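BDI_3064 protein (Parabacteroides distasonis ATCC 8503, PDB 5Z06) hydrolyses linear beta-1,2-glucan and beta-1,2-glucooligosaccharides of four or more units, releasing sophorose from the non-reducing end as a monomeric exo-type enzyme. Local coordinates at residues R297-G302 / I330-A335; E301-N306 / V348-K353. All blocks are in the same frame, centred on the assembly; numbering follows the deposited sequence.

Interaction 1 of 2, residues R297-G302 / I330-A335; sequences RYYWEG and IMAIVA
Ile333 fits its two branches against consecutive residues of the 297-302 segment: CD1 lies 3.6 Å from Tyr299 O and 4.2 Å from Tyr299 CB, while CG2 meets the indole at Trp300 CZ3, 4.0 Å away. With CG1 trans to its carbonyl carbon (chi1 -66°) and CG2 trans to its own N, the branches part, CD1 going to the tyrosine and CG2 to the benzo ring, and the Ile333 and Trp300 side chains cross at about a right angle. Trp300 brings its ring there through an extended first torsion (chi1 -169°). The preceding residue, Ala332, brings its CB obliquely to the Tyr299 ring, 4.3 Å from CD2. Side chain meets side chain here through carbon atoms alone, and Tyr299 O is hydrogen-bonded to Arg350 NH1. A glycine in place of Ile333 would probably open a gap between helix and loop, leaving Tyr299 CB and, on the side of helix 323-338, the Trp300 benzo ring without their aliphatic neighbour.

This is where the chain leaving helix 284-297 lies over helix 323-338, in the helical domain whose family belongs to the six-hairpin glycosidases, consistent with an (alpha/alpha)6 toroid. Tyr298 positions the tyrosine from within the loop: its CD1 stands 3.3 Å above the Tyr299 ring plane, over the ring centre, with Tyr299 CG lying in the plane of the Tyr298 ring. The Tyr299 hydroxyl is held by Ala669 N of helix 665-680, which also packs on Ala332. Within the segment, Gly302 N donates to Arg297 O at 2.9 Å, closing the turn that presents Tyr299 and Trp300, and Arg297 forms salt bridges with Glu293 and with Asp206 of the N-terminal beta region.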
ATOM      1  N   ARG A 297     -11.461   1.215  -6.385  1.00 25.79           N
ATOM      2  CA  ARG A 297     -10.713   1.684  -7.545  1.00 25.15           C
ATOM      3  C   ARG A 297      -9.413   0.926  -7.729  1.00 24.66           C
ATOM      4  O   ARG A 297      -9.018   0.639  -8.837  1.00 24.10           O
ATOM      5  CB  ARG A 297     -10.386   3.157  -7.418  1.00 25.43           C
ATOM      6  CG  ARG A 297     -11.559   4.108  -7.446  1.00 25.98           C
ATOM      7  CD  ARG A 297     -11.063   5.492  -7.062  1.00 27.04           C
ATOM      8  NE  ARG A 297     -12.180   6.380  -6.793  1.00 27.15           N
ATOM      9  CZ  ARG A 297     -12.088   7.513  -6.123  1.00 27.39           C
ATOM     10  NH1 ARG A 297     -10.914   7.951  -5.659  1.00 28.53           N
ATOM     11  NH2 ARG A 297     -13.175   8.232  -5.938  1.00 29.00           N
ATOM     12  N   TYR A 298      -8.743   0.637  -6.627  1.00 24.64           N
ATOM     13  CA  TYR A 298      -7.511  -0.117  -6.663  1.00 24.28           C
ATOM     14  C   TYR A 298      -7.607  -1.427  -7.474  1.00 24.47           C
ATOM     15  O   TYR A 298      -6.657  -1.820  -8.143  1.00 25.96           O
ATOM     16  CB  TYR A 298      -7.081  -0.416  -5.224  1.00 24.21           C
ATOM     17  CG  TYR A 298      -5.747  -1.027  -5.137  1.00 23.73           C
ATOM     18  CD1 TYR A 298      -5.589  -2.374  -5.343  1.00 24.08           C
ATOM     19  CD2 TYR A 298      -4.625  -0.252  -4.906  1.00 25.88           C
ATOM     20  CE1 TYR A 298      -4.351  -2.962  -5.290  1.00 24.96           C
ATOM     21  CE2 TYR A 298      -3.360  -0.828  -4.834  1.00 25.68           C
ATOM     22  CZ  TYR A 298      -3.237  -2.190  -5.040  1.00 24.37           C
ATOM     23  OH  TYR A 298      -2.025  -2.808  -5.019  1.00 23.32           O
ATOM     24  N   TYR A 299      -8.740  -2.097  -7.369  1.00 24.75           N
ATOM     25  CA  TYR A 299      -8.964  -3.426  -7.936  1.00 26.12           C
ATOM     26  C   TYR A 299      -9.709  -3.330  -9.248  1.00 26.87           C
ATOM     27  O   TYR A 299      -9.754  -4.293 -10.002  1.00 23.69           O
ATOM     28  CB  TYR A 299      -9.756  -4.277  -6.942  1.00 24.56           C
ATOM     29  CG  TYR A 299      -9.040  -4.290  -5.652  1.00 25.11           C
ATOM     30  CD1 TYR A 299      -8.008  -5.175  -5.428  1.00 24.82           C
ATOM     31  CD2 TYR A 299      -9.330  -3.346  -4.667  1.00 25.45           C
ATOM     32  CE1 TYR A 299      -7.290  -5.154  -4.243  1.00 25.37           C
ATOM     33  CE2 TYR A 299      -8.616  -3.300  -3.498  1.00 24.48           C
ATOM     34  CZ  TYR A 299      -7.597  -4.189  -3.288  1.00 24.57           C
ATOM     35  OH  TYR A 299      -6.933  -4.125  -2.110  1.00 21.24           O
ATOM     36  N   TRP A 300     -10.325  -2.173  -9.500  1.00 27.84           N
ATOM     37  CA  TRP A 300     -11.001  -1.947 -10.746  1.00 27.36           C
ATOM     38  C   TRP A 300     -10.063  -1.284 -11.762  1.00 27.45           C
ATOM     39  O   TRP A 300      -9.372  -1.985 -12.486  1.00 28.12           O
ATOM     40  CB  TRP A 300     -12.289  -1.172 -10.505  1.00 27.16           C
ATOM     41  CG  TRP A 300     -13.114  -1.177 -11.734  1.00 26.56           C
ATOM     42  CD1 TRP A 300     -13.424  -0.120 -12.520  1.00 26.88           C
ATOM     43  CD2 TRP A 300     -13.703  -2.326 -12.336  1.00 25.58           C
ATOM     44  NE1 TRP A 300     -14.204  -0.530 -13.570  1.00 27.40           N
ATOM     45  CE2 TRP A 300     -14.374  -1.889 -13.491  1.00 26.73           C
ATOM     46  CE3 TRP A 300     -13.742  -3.689 -12.000  1.00 25.01           C
ATOM     47  CZ2 TRP A 300     -15.073  -2.765 -14.322  1.00 25.08           C
ATOM     48  CZ3 TRP A 300     -14.437  -4.554 -12.814  1.00 25.86           C
ATOM     49  CH2 TRP A 300     -15.102  -4.085 -13.963  1.00 26.70           C
ATOM     50  N   GLU A 301     -10.014   0.039 -11.823  1.00 26.58           N
ATOM     51  CA  GLU A 301      -9.122   0.713 -12.743  1.00 27.02           C
ATOM     52  C   GLU A 301      -7.657   0.460 -12.414  1.00 27.45           C
ATOM     53  O   GLU A 301      -6.795   0.514 -13.292  1.00 26.56           O
ATOM     54  CB  GLU A 301      -9.413   2.209 -12.732  1.00 29.09           C
ATOM     55  CG  GLU A 301      -8.995   2.906 -11.458  1.00 29.98           C
ATOM     56  CD  GLU A 301      -9.526   4.306 -11.371  1.00 30.10           C
ATOM     57  OE1 GLU A 301     -10.734   4.479 -11.133  1.00 26.40           O
ATOM     58  OE2 GLU A 301      -8.695   5.227 -11.499  1.00 32.16           O
ATOM     59  N   GLY A 302      -7.371   0.200 -11.142  1.00 26.52           N
ATOM     60  CA  GLY A 302      -6.028  -0.119 -10.731  1.00 27.75           C
ATOM     61  C   GLY A 302      -5.574  -1.538 -10.992  1.00 27.93           C
ATOM     62  O   GLY A 302      -4.411  -1.876 -10.706  1.00 29.23           O
ATOM     63  N   ILE A 330     -11.472  -9.203  -5.637  1.00 26.19           N
ATOM     64  CA  ILE A 330     -12.602  -9.906  -6.225  1.00 27.30           C
ATOM     65  C   ILE A 330     -13.865  -9.629  -5.426  1.00 26.79           C
ATOM     66  O   ILE A 330     -14.909  -9.317  -5.991  1.00 26.30           O
ATOM     67  CB  ILE A 330     -12.259 -11.410  -6.310  1.00 27.66           C
ATOM     68  CG1 ILE A 330     -11.495 -11.650  -7.614  1.00 28.06           C
ATOM     69  CG2 ILE A 330     -13.484 -12.304  -6.185  1.00 28.49           C
ATOM     70  CD1 ILE A 330     -10.790 -12.988  -7.661  1.00 29.07           C
ATOM     71  N   MET A 331     -13.730  -9.712  -4.111  1.00 25.48           N
ATOM     72  CA  MET A 331     -14.832  -9.431  -3.194  1.00 26.90           C
ATOM     73  C   MET A 331     -15.193  -7.956  -3.156  1.00 25.94           C
ATOM     74  O   MET A 331     -16.374  -7.641  -3.149  1.00 26.01           O
ATOM     75  CB  MET A 331     -14.526  -9.961  -1.801  1.00 25.72           C
ATOM     76  CG  MET A 331     -14.424 -11.461  -1.855  1.00 27.98           C
ATOM     77  SD  MET A 331     -13.603 -12.071  -0.401  1.00 28.67           S
ATOM     78  CE  MET A 331     -15.061 -12.323   0.559  1.00 27.49           C
ATOM     79  N   ALA A 332     -14.177  -7.090  -3.198  1.00 24.61           N
ATOM     80  CA  ALA A 332     -14.387  -5.662  -3.356  1.00 25.43           C
ATOM     81  C   ALA A 332     -15.131  -5.371  -4.644  1.00 25.54           C
ATOM     82  O   ALA A 332     -16.001  -4.491  -4.672  1.00 27.80           O
ATOM     83  CB  ALA A 332     -13.064  -4.902  -3.321  1.00 25.24           C
ATOM     84  N   ILE A 333     -14.805  -6.089  -5.717  1.00 25.75           N
ATOM     85  CA  ILE A 333     -15.490  -5.858  -6.975  1.00 26.36           C
ATOM     86  C   ILE A 333     -16.955  -6.300  -6.897  1.00 26.80           C
ATOM     87  O   ILE A 333     -17.850  -5.582  -7.347  1.00 28.06           O
ATOM     88  CB  ILE A 333     -14.765  -6.496  -8.175  1.00 25.60           C
ATOM     89  CG1 ILE A 333     -13.429  -5.814  -8.398  1.00 25.44           C
ATOM     90  CG2 ILE A 333     -15.598  -6.317  -9.422  1.00 25.14           C
ATOM     91  CD1 ILE A 333     -12.444  -6.596  -9.244  1.00 26.90           C
ATOM     92  N   VAL A 334     -17.216  -7.448  -6.284  1.00 25.86           N
ATOM     93  CA  VAL A 334     -18.596  -7.879  -6.097  1.00 25.54           C
ATOM     94  C   VAL A 334     -19.395  -6.812  -5.332  1.00 28.11           C
ATOM     95  O   VAL A 334     -20.503  -6.434  -5.750  1.00 26.05           O
ATOM     96  CB  VAL A 334     -18.656  -9.235  -5.392  1.00 25.82           C
ATOM     97  CG1 VAL A 334     -20.045  -9.564  -4.894  1.00 26.77           C
ATOM     98  CG2 VAL A 334     -18.190 -10.315  -6.346  1.00 26.31           C
ATOM     99  N   ALA A 335     -18.821  -6.323  -4.228  1.00 26.55           N
ATOM    100  CA  ALA A 335     -19.431  -5.252  -3.449  1.00 26.82           C
ATOM    101  C   ALA A 335     -19.684  -4.047  -4.338  1.00 28.02           C
ATOM    102  O   ALA A 335     -20.746  -3.449  -4.266  1.00 28.57           O
ATOM    103  CB  ALA A 335     -18.538  -4.841  -2.283  1.00 25.23           C
TER

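Interaction 2 of 2, residues E301-N306 / V348-K353; sequences EGAEPN and VQRFLK
Arg350 and Lys353, one turn apart on helix 344-360 of the helical domain, reach across to the irregular loop that runs from helix 284-297 toward strand 313-314. Lys353 makes the polar link. Its chain starts extended and bends near the end (chi3 -73°), bringing NZ to Pro305 O at 2.8 Å; the ammonium comes nearly straight onto the carbonyl, with a C=O...N angle of 164°. On the way its methylenes run alongside the next carbonyl, CG standing 3.3 Å from Asn306 O. The loop backbone offering these two oxygens is braced by the neighbouring Glu304, whose OE2 takes two donors: Asn306 ND2, 2.7 Å away, donates along an almost straight line to the syn lone pair of Glu304 OE2, which lies in the plane of the Asn306 amide, and Asn306 N, at 3.0 Å, arrives from above the carboxylate plane.

Arg350 bends at chi2 and chi3, laying its guanidinium obliquely against the methyl of Ala303, with CB 3.2 Å from NH1, a tight approach. Polar anchoring of that group comes from earlier in the same loop: NH1 is bonded to Tyr299 O and NH2 to Trp300 O, and the cation also meets the Trp300 ring in a cation-pi contact. Two basic side chains thus hold one loop at several main-chain carbonyls, Lys353 on the partly exposed side and Arg350 further in, a helix holding the loop beside it in a helical domain consistent with the (alpha/alpha)6 glycosidase fold.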
ATOM      1  N   GLU A 301     -10.014   0.039 -11.823  1.00 26.58           N
ATOM      2  CA  GLU A 301      -9.122   0.713 -12.743  1.00 27.02           C
ATOM      3  C   GLU A 301      -7.657   0.460 -12.414  1.00 27.45           C
ATOM      4  O   GLU A 301      -6.795   0.514 -13.292  1.00 26.56           O
ATOM      5  CB  GLU A 301      -9.413   2.209 -12.732  1.00 29.09           C
ATOM      6  CG  GLU A 301      -8.995   2.906 -11.458  1.00 29.98           C
ATOM      7  CD  GLU A 301      -9.526   4.306 -11.371  1.00 30.10           C
ATOM      8  OE1 GLU A 301     -10.734   4.479 -11.133  1.00 26.40           O
ATOM      9  OE2 GLU A 301      -8.695   5.227 -11.499  1.00 32.16           O
ATOM     10  N   GLY A 302      -7.371   0.200 -11.142  1.00 26.52           N
ATOM     11  CA  GLY A 302      -6.028  -0.119 -10.731  1.00 27.75           C
ATOM     12  C   GLY A 302      -5.574  -1.538 -10.992  1.00 27.93           C
ATOM     13  O   GLY A 302      -4.411  -1.876 -10.706  1.00 29.23           O
ATOM     14  N   ALA A 303      -6.456  -2.399 -11.488  1.00 26.81           N
ATOM     15  CA  ALA A 303      -6.072  -3.785 -11.714  1.00 27.48           C
ATOM     16  C   ALA A 303      -4.984  -3.870 -12.768  1.00 28.60           C
ATOM     17  O   ALA A 303      -4.911  -3.040 -13.679  1.00 28.58           O
ATOM     18  CB  ALA A 303      -7.256  -4.621 -12.151  1.00 27.95           C
ATOM     19  N   GLU A 304      -4.114  -4.863 -12.609  1.00 27.13           N
ATOM     20  CA  GLU A 304      -3.234  -5.280 -13.684  1.00 26.95           C
ATOM     21  C   GLU A 304      -4.189  -5.616 -14.831  1.00 26.15           C
ATOM     22  O   GLU A 304      -5.057  -6.461 -14.645  1.00 25.41           O
ATOM     23  CB  GLU A 304      -2.392  -6.484 -13.221  1.00 27.23           C
ATOM     24  CG  GLU A 304      -1.301  -6.944 -14.155  1.00 27.63           C
ATOM     25  CD  GLU A 304      -1.834  -7.462 -15.453  1.00 26.31           C
ATOM     26  OE1 GLU A 304      -2.637  -8.433 -15.414  1.00 27.15           O
ATOM     27  OE2 GLU A 304      -1.476  -6.885 -16.509  1.00 27.00           O
ATOM     28  N   PRO A 305      -4.075  -4.912 -15.990  1.00 28.92           N
ATOM     29  CA  PRO A 305      -5.111  -4.996 -17.048  1.00 30.60           C
ATOM     30  C   PRO A 305      -5.248  -6.343 -17.750  1.00 30.25           C
ATOM     31  O   PRO A 305      -6.319  -6.659 -18.224  1.00 31.34           O
ATOM     32  CB  PRO A 305      -4.709  -3.901 -18.052  1.00 29.47           C
ATOM     33  CG  PRO A 305      -3.268  -3.641 -17.784  1.00 30.42           C
ATOM     34  CD  PRO A 305      -3.047  -3.907 -16.324  1.00 29.68           C
ATOM     35  N   ASN A 306      -4.201  -7.150 -17.805  1.00 32.79           N
ATOM     36  CA  ASN A 306      -4.289  -8.401 -18.572  1.00 33.55           C
ATOM     37  C   ASN A 306      -5.052  -9.423 -17.762  1.00 30.45           C
ATOM     38  O   ASN A 306      -5.978 -10.037 -18.259  1.00 28.67           O
ATOM     39  CB  ASN A 306      -2.909  -8.888 -18.994  1.00 38.38           C
ATOM     40  CG  ASN A 306      -2.179  -7.870 -19.855  1.00 42.83           C
ATOM     41  OD1 ASN A 306      -2.223  -7.930 -21.079  1.00 50.58           O
ATOM     42  ND2 ASN A 306      -1.535  -6.903 -19.215  1.00 46.72           N
ATOM     43  N   VAL A 348     -19.065  -8.776 -14.828  1.00 30.58           N
ATOM     44  CA  VAL A 348     -19.052 -10.033 -15.544  1.00 30.35           C
ATOM     45  C   VAL A 348     -17.881 -10.088 -16.514  1.00 29.45           C
ATOM     46  O   VAL A 348     -17.163 -11.094 -16.556  1.00 27.13           O
ATOM     47  CB  VAL A 348     -20.421 -10.294 -16.244  1.00 31.62           C
ATOM     48  CG1 VAL A 348     -20.338 -11.459 -17.227  1.00 31.91           C
ATOM     49  CG2 VAL A 348     -21.493 -10.598 -15.201  1.00 31.98           C
ATOM     50  N   GLN A 349     -17.657  -9.011 -17.263  1.00 31.10           N
ATOM     51  CA  GLN A 349     -16.526  -8.969 -18.209  1.00 32.88           C
ATOM     52  C   GLN A 349     -15.203  -9.105 -17.485  1.00 30.81           C
ATOM     53  O   GLN A 349     -14.342  -9.877 -17.899  1.00 26.37           O
ATOM     54  CB  GLN A 349     -16.522  -7.687 -19.059  1.00 37.44           C
ATOM     55  CG  GLN A 349     -17.531  -7.690 -20.199  1.00 43.53           C
ATOM     56  CD  GLN A 349     -17.539  -9.028 -20.939  1.00 52.77           C
ATOM     57  OE1 GLN A 349     -18.573  -9.678 -21.011  1.00 58.78           O
ATOM     58  NE2 GLN A 349     -16.371  -9.469 -21.442  1.00 54.88           N
ATOM     59  N   ARG A 350     -15.058  -8.365 -16.390  1.00 29.01           N
ATOM     60  CA  ARG A 350     -13.877  -8.499 -15.557  1.00 27.82           C
ATOM     61  C   ARG A 350     -13.673  -9.958 -15.096  1.00 27.01           C
ATOM     62  O   ARG A 350     -12.577 -10.474 -15.155  1.00 26.24           O
ATOM     63  CB  ARG A 350     -13.945  -7.576 -14.349  1.00 27.12           C
ATOM     64  CG  ARG A 350     -12.852  -7.837 -13.314  1.00 26.35           C
ATOM     65  CD  ARG A 350     -11.459  -7.662 -13.885  1.00 26.07           C
ATOM     66  NE  ARG A 350     -11.261  -6.277 -14.249  1.00 27.45           N
ATOM     67  CZ  ARG A 350     -10.760  -5.331 -13.455  1.00 27.58           C
ATOM     68  NH1 ARG A 350     -10.348  -5.604 -12.225  1.00 26.67           N
ATOM     69  NH2 ARG A 350     -10.691  -4.076 -13.898  1.00 27.44           N
ATOM     70  N   PHE A 351     -14.739 -10.592 -14.623  1.00 28.47           N
ATOM     71  CA  PHE A 351     -14.628 -11.945 -14.074  1.00 27.59           C
ATOM     72  C   PHE A 351     -14.345 -13.016 -15.119  1.00 27.27           C
ATOM     73  O   PHE A 351     -13.693 -14.022 -14.818  1.00 27.95           O
ATOM     74  CB  PHE A 351     -15.814 -12.265 -13.178  1.00 27.96           C
ATOM     75  CG  PHE A 351     -15.612 -11.778 -11.765  1.00 29.63           C
ATOM     76  CD1 PHE A 351     -15.971 -10.489 -11.389  1.00 31.12           C
ATOM     77  CD2 PHE A 351     -15.001 -12.595 -10.827  1.00 28.23           C
ATOM     78  CE1 PHE A 351     -15.762 -10.032 -10.096  1.00 29.52           C
ATOM     79  CE2 PHE A 351     -14.794 -12.151  -9.542  1.00 29.58           C
ATOM     80  CZ  PHE A 351     -15.176 -10.867  -9.174  1.00 29.60           C
ATOM     81  N   LEU A 352     -14.796 -12.787 -16.344  1.00 27.77           N
ATOM     82  CA  LEU A 352     -14.395 -13.630 -17.465  1.00 28.94           C
ATOM     83  C   LEU A 352     -12.891 -13.537 -17.712  1.00 28.50           C
ATOM     84  O   LEU A 352     -12.220 -14.553 -17.885  1.00 28.97           O
ATOM     85  CB  LEU A 352     -15.186 -13.276 -18.729  1.00 29.16           C
ATOM     86  CG  LEU A 352     -16.646 -13.683 -18.661  1.00 29.75           C
ATOM     87  CD1 LEU A 352     -17.412 -12.958 -19.754  1.00 31.56           C
ATOM     88  CD2 LEU A 352     -16.851 -15.196 -18.777  1.00 30.44           C
ATOM     89  N   LYS A 353     -12.367 -12.319 -17.705  1.00 28.02           N
ATOM     90  CA  LYS A 353     -10.933 -12.125 -17.784  1.00 29.09           C
ATOM     91  C   LYS A 353     -10.212 -12.767 -16.582  1.00 28.84           C
ATOM     92  O   LYS A 353      -9.254 -13.524 -16.766  1.00 26.78           O
ATOM     93  CB  LYS A 353     -10.595 -10.643 -17.918  1.00 30.25           C
ATOM     94  CG  LYS A 353      -9.162 -10.294 -17.588  1.00 31.94           C
ATOM     95  CD  LYS A 353      -8.941  -8.798 -17.616  1.00 34.98           C
ATOM     96  CE  LYS A 353      -8.933  -8.257 -19.037  1.00 36.54           C
ATOM     97  NZ  LYS A 353      -9.030  -6.783 -18.911  1.00 40.43           N
TER

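Leaving helix 284-297, the chain enters a loop whose first part, 297-302, pairs with helix 323-338 and whose next part, 301-306, pairs with helix 344-360. Interaction 1 closes a loop of 27 intervening residues, interaction 2 one of 41. Both closures start from one stretch, overlapping at Glu301 and Gly302, and the second runs on past the first, so that they are staggered and not strictly nested. Their centres lie 9 Å apart, and Arg350 joins them, also packing on Ile333. The successive helices 323-338 and 344-360 are in turn connected directly by Ile330 and Phe351. Together the contacts fasten one linker to both helices, with Glu301 continuing to Arg243 on the beta-rich side.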